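Interferon (Danio rerio, PDB 3PIV) probably acts as a secreted interferon of the alpha/beta family, a cytokine that binds receptors in antiviral defence. Local coordinates at residues K109-Y112 and E113-K117; V143-S146 and H147-M151. All coordinates share one frame; numbering follows the deposited sequence.

Interaction 1 of 2, residues K109-Y112 and E113-K117; sequences KESY and EIRIK
Glu110 O meets the amides of Glu113 and Ile114 as the backbone turns from an extended approach into helix 111-129. Glu110, at the N-cap position, thus serves two donors: Ile114 N approaches Glu110 O almost straight (169°) but at 3.4 Å, while Glu113 N comes in bent, and both bonds are weak. One residue on, the pattern tightens: Arg115 N binds Ser111 O and Ile116 N binds Tyr112 O, each pair 2.9 Å apart, so regular i to i+4 bonding is reached within the first turn. Lys109, still ahead of the helix, folds its aliphatic chain back over that turn. Lys109 CD presses closely on Ile114 CG1 at 3.5 Å, and the CG and CD of this lysine pass at about a right angle to the extended side chain of Glu113, touching the carboxylate with carbon only. Lys109 NZ, turned by a bend at chi3 (-65°), stays 4.7 Å from Glu113 OE2, near enough for a probable electrostatic attraction without a salt bridge. On another side, the Tyr112 ring receives Glu110 CB 3.5 Å above one face, toward the rim. Tyr112 chi1 of 57° sets CG between the backbone N and carbonyl carbon, bringing Tyr112 CD1 within 3.2 Å of Glu113 N. The phenol OH hydrogen-bonds to Asp50, and Ile116 packs on Thr58 and His61, so this side of the turn faces helix 48-66. Arg115 rests its aliphatic part over Ser111 O and touches Leu39 and Leu42 of helix 37-44. At this helix N-terminus Tyr112 and Ile116 are buried while Lys109, Ser111 and Lys117 are exposed, a split consistent with a helix of the four-helical cytokine fold of the alpha/beta interferons.

Interaction 2 of 2, residues V143-S146 and H147-M151; sequences VVKS and HLQRM
Gln149 OE1 accepts hydrogen bonds from two waters, the shorter from water 2 at 2.7 Å and a weak one from water 1. Both waters lead back to Ser146: water 2 is bonded to Ser146 OG at 2.8 Å, and water 1 donates to the backbone O. That same carbonyl oxygen, Ser146 O, also takes Arg150 N at 3.1 Å, nearly straight at 169°. Water thus joins the two side chains, whose Ser146 OG and Gln149 OE1 stand 4.1 Å apart, while Ser146 OG has a further partner in Arg142. At the other end of the amide, Gln149 NE2 lies against the aliphatic chain of Lys145, 3.5 Å from Lys145 CE, the two side chains crossing at a slant. His147 starts from much the same first torsion as Gln149 (chi1 -77°) but lies in a buried setting, its ring running beside Val143, and His147 CD2 meets Val143 CG1 at 3.6 Å. Both ring nitrogens are occupied inside the protein, ND1 with Tyr40 and NE2 with His119, and Phe35 meets the ring edge-to-face. Val144 CG1 and Leu148 CD1 pack loosely side by side, and Leu148 continues onto helix 10-23. Chemically, one helix carries two kinds of surface: a hydrated polar patch at Ser146 and Gln149, and a buried side whose histidine is probably held in a fixed rotation by its two nitrogen partners.

Overall arrangement
Interactions 1 and 2 lie on consecutive helices, 111-129 and 134-158, and follow one another along the chain, the first closing before the second opens. Their centres are about 17 Å apart; that of interaction 1 lies about 14 Å from the centre of the chain and that of interaction 2 about 6 Å, so one marks the start of a helix nearer the periphery and the other a mid-helix turn nearer the middle of the chain, with one side buried. They nevertheless meet, as Ile116 CD1 packs against His147 CE1 at 4.0 Å. Both also contact helices 37-44 and 48-66, which ties the two helices into a single bundle, consistent with the compact four-helical cytokine fold.

Interaction 1 of 2, residues K109-Y112 and E113-K117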
ATOM      1  N   LYS A 109     -14.685   9.376 -12.237  1.00 33.46           N
ATOM      2  CA  LYS A 109     -13.576   8.763 -11.512  1.00 32.13           C
ATOM      3  C   LYS A 109     -13.396   9.511 -10.191  1.00 31.19           C
ATOM      4  O   LYS A 109     -13.347  10.743 -10.164  1.00 27.59           O
ATOM      5  CB  LYS A 109     -12.285   8.801 -12.335  1.00 31.26           C
ATOM      6  CG  LYS A 109     -11.290   7.710 -11.948  1.00 28.63           C
ATOM      7  CD  LYS A 109      -9.903   7.953 -12.539  1.00 31.05           C
ATOM      8  CE  LYS A 109      -9.917   7.877 -14.052  1.00 31.44           C
ATOM      9  NZ  LYS A 109      -8.556   7.585 -14.600  1.00 29.17           N
ATOM     10  N   GLU A 110     -13.345   8.770  -9.089  1.00 34.90           N
ATOM     11  CA  GLU A 110     -13.206   9.394  -7.778  1.00 26.39           C
ATOM     12  C   GLU A 110     -11.835  10.052  -7.667  1.00 28.42           C
ATOM     13  O   GLU A 110     -10.842   9.560  -8.219  1.00 23.48           O
ATOM     14  CB  GLU A 110     -13.398   8.364  -6.660  1.00 27.25           C
ATOM     15  CG  GLU A 110     -14.826   7.854  -6.506  1.00 34.94           C
ATOM     16  CD  GLU A 110     -15.844   8.973  -6.238  1.00 48.96           C
ATOM     17  OE1 GLU A 110     -15.474  10.004  -5.622  1.00 46.62           O
ATOM     18  OE2 GLU A 110     -17.020   8.813  -6.643  1.00 53.51           O
ATOM     19  N   SER A 111     -11.774  11.166  -6.957  1.00 22.53           N
ATOM     20  CA  SER A 111     -10.517  11.874  -6.826  1.00 24.60           C
ATOM     21  C   SER A 111      -9.494  11.044  -6.046  1.00 20.20           C
ATOM     22  O   SER A 111      -8.289  11.185  -6.248  1.00 26.54           O
ATOM     23  CB  SER A 111     -10.738  13.223  -6.147  1.00 24.23           C
ATOM     24  OG  SER A 111     -11.180  13.042  -4.818  1.00 31.38           O
ATOM     25  N   TYR A 112      -9.957  10.167  -5.164  1.00 17.85           N
ATOM     26  CA  TYR A 112      -9.004   9.349  -4.422  1.00 20.35           C
ATOM     27  C   TYR A 112      -8.255   8.358  -5.316  1.00 20.27           C
ATOM     28  O   TYR A 112      -7.071   8.121  -5.112  1.00 19.02           O
ATOM     29  CB  TYR A 112      -9.626   8.672  -3.196  1.00 18.68           C
ATOM     30  CG  TYR A 112     -10.828   7.782  -3.443  1.00 17.94           C
ATOM     31  CD1 TYR A 112     -10.679   6.487  -3.941  1.00 18.80           C
ATOM     32  CD2 TYR A 112     -12.111   8.222  -3.131  1.00 19.09           C
ATOM     33  CE1 TYR A 112     -11.787   5.670  -4.138  1.00 20.81           C
ATOM     34  CE2 TYR A 112     -13.211   7.425  -3.329  1.00 22.46           C
ATOM     35  CZ  TYR A 112     -13.050   6.146  -3.831  1.00 23.45           C
ATOM     36  OH  TYR A 112     -14.163   5.358  -4.025  1.00 18.35           O
ATOM     37  N   GLU A 113      -8.932   7.804  -6.318  1.00 19.52           N
ATOM     38  CA  GLU A 113      -8.264   6.905  -7.265  1.00 18.92           C
ATOM     39  C   GLU A 113      -7.215   7.651  -8.087  1.00 20.79           C
ATOM     40  O   GLU A 113      -6.106   7.165  -8.302  1.00 20.67           O
ATOM     41  CB  GLU A 113      -9.281   6.231  -8.192  1.00 20.64           C
ATOM     42  CG  GLU A 113      -8.630   5.372  -9.278  1.00 21.04           C
ATOM     43  CD  GLU A 113      -9.639   4.686 -10.190  1.00 24.13           C
ATOM     44  OE1 GLU A 113     -10.812   4.541  -9.793  1.00 31.87           O
ATOM     45  OE2 GLU A 113      -9.251   4.279 -11.303  1.00 32.07           O
ATOM     46  N   ILE A 114      -7.568   8.844  -8.538  1.00 19.26           N
ATOM     47  CA  ILE A 114      -6.631   9.694  -9.255  1.00 16.32           C
ATOM     48  C   ILE A 114      -5.413  10.083  -8.403  1.00 19.03           C
ATOM     49  O   ILE A 114      -4.269   9.945  -8.840  1.00 19.18           O
ATOM     50  CB  ILE A 114      -7.346  10.971  -9.771  1.00 21.07           C
ATOM     51  CG1 ILE A 114      -8.498  10.582 -10.721  1.00 23.83           C
ATOM     52  CG2 ILE A 114      -6.340  11.895 -10.430  1.00 22.48           C
ATOM     53  CD1 ILE A 114      -9.356  11.726 -11.215  1.00 19.78           C
ATOM     54  N   ARG A 115      -5.655  10.564  -7.185  1.00 18.10           N
ATOM     55  CA  ARG A 115      -4.576  11.017  -6.315  1.00 20.32           C
ATOM     56  C   ARG A 115      -3.667   9.872  -5.879  1.00 17.65           C
ATOM     57  O   ARG A 115      -2.449  10.005  -5.937  1.00 16.85           O
ATOM     58  CB  ARG A 115      -5.138  11.760  -5.096  1.00 18.77           C
ATOM     59  CG  ARG A 115      -6.049  12.940  -5.471  1.00 25.30           C
ATOM     60  CD  ARG A 115      -6.760  13.551  -4.252  1.00 24.26           C
ATOM     61  NE  ARG A 115      -5.820  14.100  -3.274  1.00 29.87           N
ATOM     62  CZ  ARG A 115      -6.174  14.770  -2.179  1.00 24.49           C
ATOM     63  NH1 ARG A 115      -7.445  14.983  -1.918  1.00 26.51           N
ATOM     64  NH2 ARG A 115      -5.253  15.230  -1.352  1.00 19.73           N
ATOM     65  N   ILE A 116      -4.248   8.751  -5.450  1.00 16.87           N
ATOM     66  CA  ILE A 116      -3.424   7.616  -5.025  1.00 13.41           C
ATOM     67  C   ILE A 116      -2.570   7.080  -6.181  1.00 17.00           C
ATOM     68  O   ILE A 116      -1.396   6.751  -5.998  1.00 16.49           O
ATOM     69  CB  ILE A 116      -4.245   6.481  -4.341  1.00 17.74           C
ATOM     70  CG1 ILE A 116      -3.315   5.543  -3.564  1.00 13.71           C
ATOM     71  CG2 ILE A 116      -5.090   5.681  -5.364  1.00 19.01           C
ATOM     72  CD1 ILE A 116      -2.533   6.201  -2.453  1.00 18.14           C
ATOM     73  N   LYS A 117      -3.128   6.964  -7.374  1.00 21.44           N
ATOM     74  CA  LYS A 117      -2.351   6.576  -8.535  1.00 19.43           C
ATOM     75  C   LYS A 117      -1.222   7.559  -8.748  1.00 19.99           C
ATOM     76  O   LYS A 117      -0.111   7.199  -8.903  1.00 19.73           O
ATOM     77  CB  LYS A 117      -3.203   6.542  -9.759  1.00 21.22           C
ATOM     78  CG  LYS A 117      -2.487   6.035 -10.932  1.00 25.67           C
ATOM     79  CD  LYS A 117      -3.292   6.024 -12.165  1.00 35.18           C
ATOM     80  CE  LYS A 117      -3.015   4.799 -13.001  1.00 46.86           C
ATOM     81  NZ  LYS A 117      -3.466   4.907 -14.414  1.00 45.23           N
TER

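Interaction 2 of 2, residues V143-S146 and H147-M151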
ATOM      1  N   VAL A 143       8.104   4.505   2.978  1.00 15.31           N
ATOM      2  CA  VAL A 143       6.814   5.058   2.545  1.00 15.81           C
ATOM      3  C   VAL A 143       5.681   4.032   2.668  1.00 15.13           C
ATOM      4  O   VAL A 143       4.607   4.346   3.166  1.00 12.76           O
ATOM      5  CB  VAL A 143       6.861   5.614   1.095  1.00 16.68           C
ATOM      6  CG1 VAL A 143       5.453   5.763   0.520  1.00 15.01           C
ATOM      7  CG2 VAL A 143       7.596   6.953   1.055  1.00 22.13           C
ATOM      8  N   VAL A 144       5.939   2.802   2.229  1.00 13.85           N
ATOM      9  CA  VAL A 144       4.949   1.728   2.301  1.00 12.68           C
ATOM     10  C   VAL A 144       4.554   1.438   3.752  1.00 13.31           C
ATOM     11  O   VAL A 144       3.391   1.149   4.044  1.00 12.30           O
ATOM     12  CB  VAL A 144       5.471   0.442   1.634  1.00 12.29           C
ATOM     13  CG1 VAL A 144       4.597  -0.755   1.995  1.00 14.50           C
ATOM     14  CG2 VAL A 144       5.519   0.626   0.132  1.00 11.92           C
ATOM     15  N   LYS A 145       5.529   1.513   4.654  1.00 13.29           N
ATOM     16  CA  LYS A 145       5.245   1.413   6.088  1.00 17.05           C
ATOM     17  C   LYS A 145       4.191   2.437   6.485  1.00 14.06           C
ATOM     18  O   LYS A 145       3.228   2.112   7.166  1.00 13.44           O
ATOM     19  CB  LYS A 145       6.506   1.617   6.926  1.00 12.47           C
ATOM     20  CG  LYS A 145       6.253   1.509   8.446  1.00 21.69           C
ATOM     21  CD  LYS A 145       7.504   1.821   9.255  1.00 22.70           C
ATOM     22  CE  LYS A 145       7.324   1.489  10.730  1.00 24.76           C
ATOM     23  NZ  LYS A 145       8.594   1.683  11.481  1.00 27.50           N
ATOM     24  N   SER A 146       4.366   3.679   6.042  1.00 16.71           N
ATOM     25  CA  SER A 146       3.375   4.709   6.339  1.00 15.97           C
ATOM     26  C   SER A 146       1.984   4.423   5.756  1.00 15.02           C
ATOM     27  O   SER A 146       0.981   4.722   6.384  1.00 14.08           O
ATOM     28  CB  SER A 146       3.872   6.092   5.926  1.00 17.77           C
ATOM     29  OG  SER A 146       4.709   6.621   6.942  1.00 25.86           O
ATOM     30  N   HIS A 147       1.915   3.853   4.556  1.00 16.03           N
ATOM     31  CA  HIS A 147       0.613   3.508   3.988  1.00 12.43           C
ATOM     32  C   HIS A 147      -0.042   2.456   4.869  1.00 11.16           C
ATOM     33  O   HIS A 147      -1.235   2.527   5.172  1.00 11.82           O
ATOM     34  CB  HIS A 147       0.760   2.941   2.569  1.00 12.00           C
ATOM     35  CG  HIS A 147       1.018   3.978   1.521  1.00 14.89           C
ATOM     36  ND1 HIS A 147       0.017   4.746   0.971  1.00 12.86           N
ATOM     37  CD2 HIS A 147       2.169   4.367   0.921  1.00 14.05           C
ATOM     38  CE1 HIS A 147       0.539   5.575   0.086  1.00 14.16           C
ATOM     39  NE2 HIS A 147       1.841   5.357   0.028  1.00 12.10           N
ATOM     40  N   LEU A 148       0.736   1.457   5.265  1.00 11.14           N
ATOM     41  CA  LEU A 148       0.168   0.347   6.013  1.00 11.69           C
ATOM     42  C   LEU A 148      -0.394   0.855   7.355  1.00 17.34           C
ATOM     43  O   LEU A 148      -1.439   0.386   7.807  1.00 15.55           O
ATOM     44  CB  LEU A 148       1.203  -0.761   6.243  1.00 11.33           C
ATOM     45  CG  LEU A 148       1.679  -1.544   5.000  1.00 13.46           C
ATOM     46  CD1 LEU A 148       2.808  -2.486   5.358  1.00 14.35           C
ATOM     47  CD2 LEU A 148       0.519  -2.307   4.365  1.00 13.46           C
ATOM     48  N   GLN A 149       0.297   1.813   7.970  1.00 11.39           N
ATOM     49  CA  GLN A 149      -0.134   2.358   9.267  1.00 13.62           C
ATOM     50  C   GLN A 149      -1.435   3.115   9.120  1.00 13.53           C
ATOM     51  O   GLN A 149      -2.358   2.892   9.871  1.00 18.33           O
ATOM     52  CB  GLN A 149       0.955   3.245   9.892  1.00 17.81           C
ATOM     53  CG  GLN A 149       2.067   2.440  10.524  1.00 17.98           C
ATOM     54  CD  GLN A 149       3.341   3.219  10.746  1.00 22.31           C
ATOM     55  OE1 GLN A 149       3.586   4.252  10.110  1.00 23.62           O
ATOM     56  NE2 GLN A 149       4.187   2.708  11.640  1.00 23.60           N
ATOM     57  N   ARG A 150      -1.530   3.966   8.106  1.00 17.00           N
ATOM     58  CA  ARG A 150      -2.757   4.716   7.876  1.00 16.25           C
ATOM     59  C   ARG A 150      -3.923   3.851   7.346  1.00 17.37           C
ATOM     60  O   ARG A 150      -5.078   4.071   7.720  1.00 15.18           O
ATOM     61  CB  ARG A 150      -2.489   5.896   6.947  1.00 14.46           C
ATOM     62  CG  ARG A 150      -1.484   6.929   7.494  1.00 21.25           C
ATOM     63  CD  ARG A 150      -2.010   7.717   8.700  1.00 17.51           C
ATOM     64  NE  ARG A 150      -3.251   8.451   8.436  1.00 23.70           N
ATOM     65  CZ  ARG A 150      -3.320   9.728   8.050  1.00 20.68           C
ATOM     66  NH1 ARG A 150      -2.214  10.419   7.848  1.00 21.65           N
ATOM     67  NH2 ARG A 150      -4.496  10.304   7.837  1.00 17.59           N
ATOM     68  N   MET A 151      -3.629   2.887   6.476  1.00 13.46           N
ATOM     69  CA  MET A 151      -4.666   1.979   5.993  1.00 16.34           C
ATOM     70  C   MET A 151      -5.371   1.287   7.142  1.00 11.85           C
ATOM     71  O   MET A 151      -6.564   1.086   7.101  1.00 15.32           O
ATOM     72  CB  MET A 151      -4.099   0.942   5.017  1.00 12.30           C
ATOM     73  CG  MET A 151      -3.691   1.548   3.681  1.00 13.88           C
ATOM     74  SD  MET A 151      -2.593   0.457   2.751  1.00 17.56           S
ATOM     75  CE  MET A 151      -3.807  -0.535   1.872  1.00 12.42           C
TER
HETATM   76  O   HOH W   1       1.789   6.735   8.826  1.00 29.98           O
HETATM   77  O   HOH W   2       4.225   6.848   9.656  1.00 31.70           O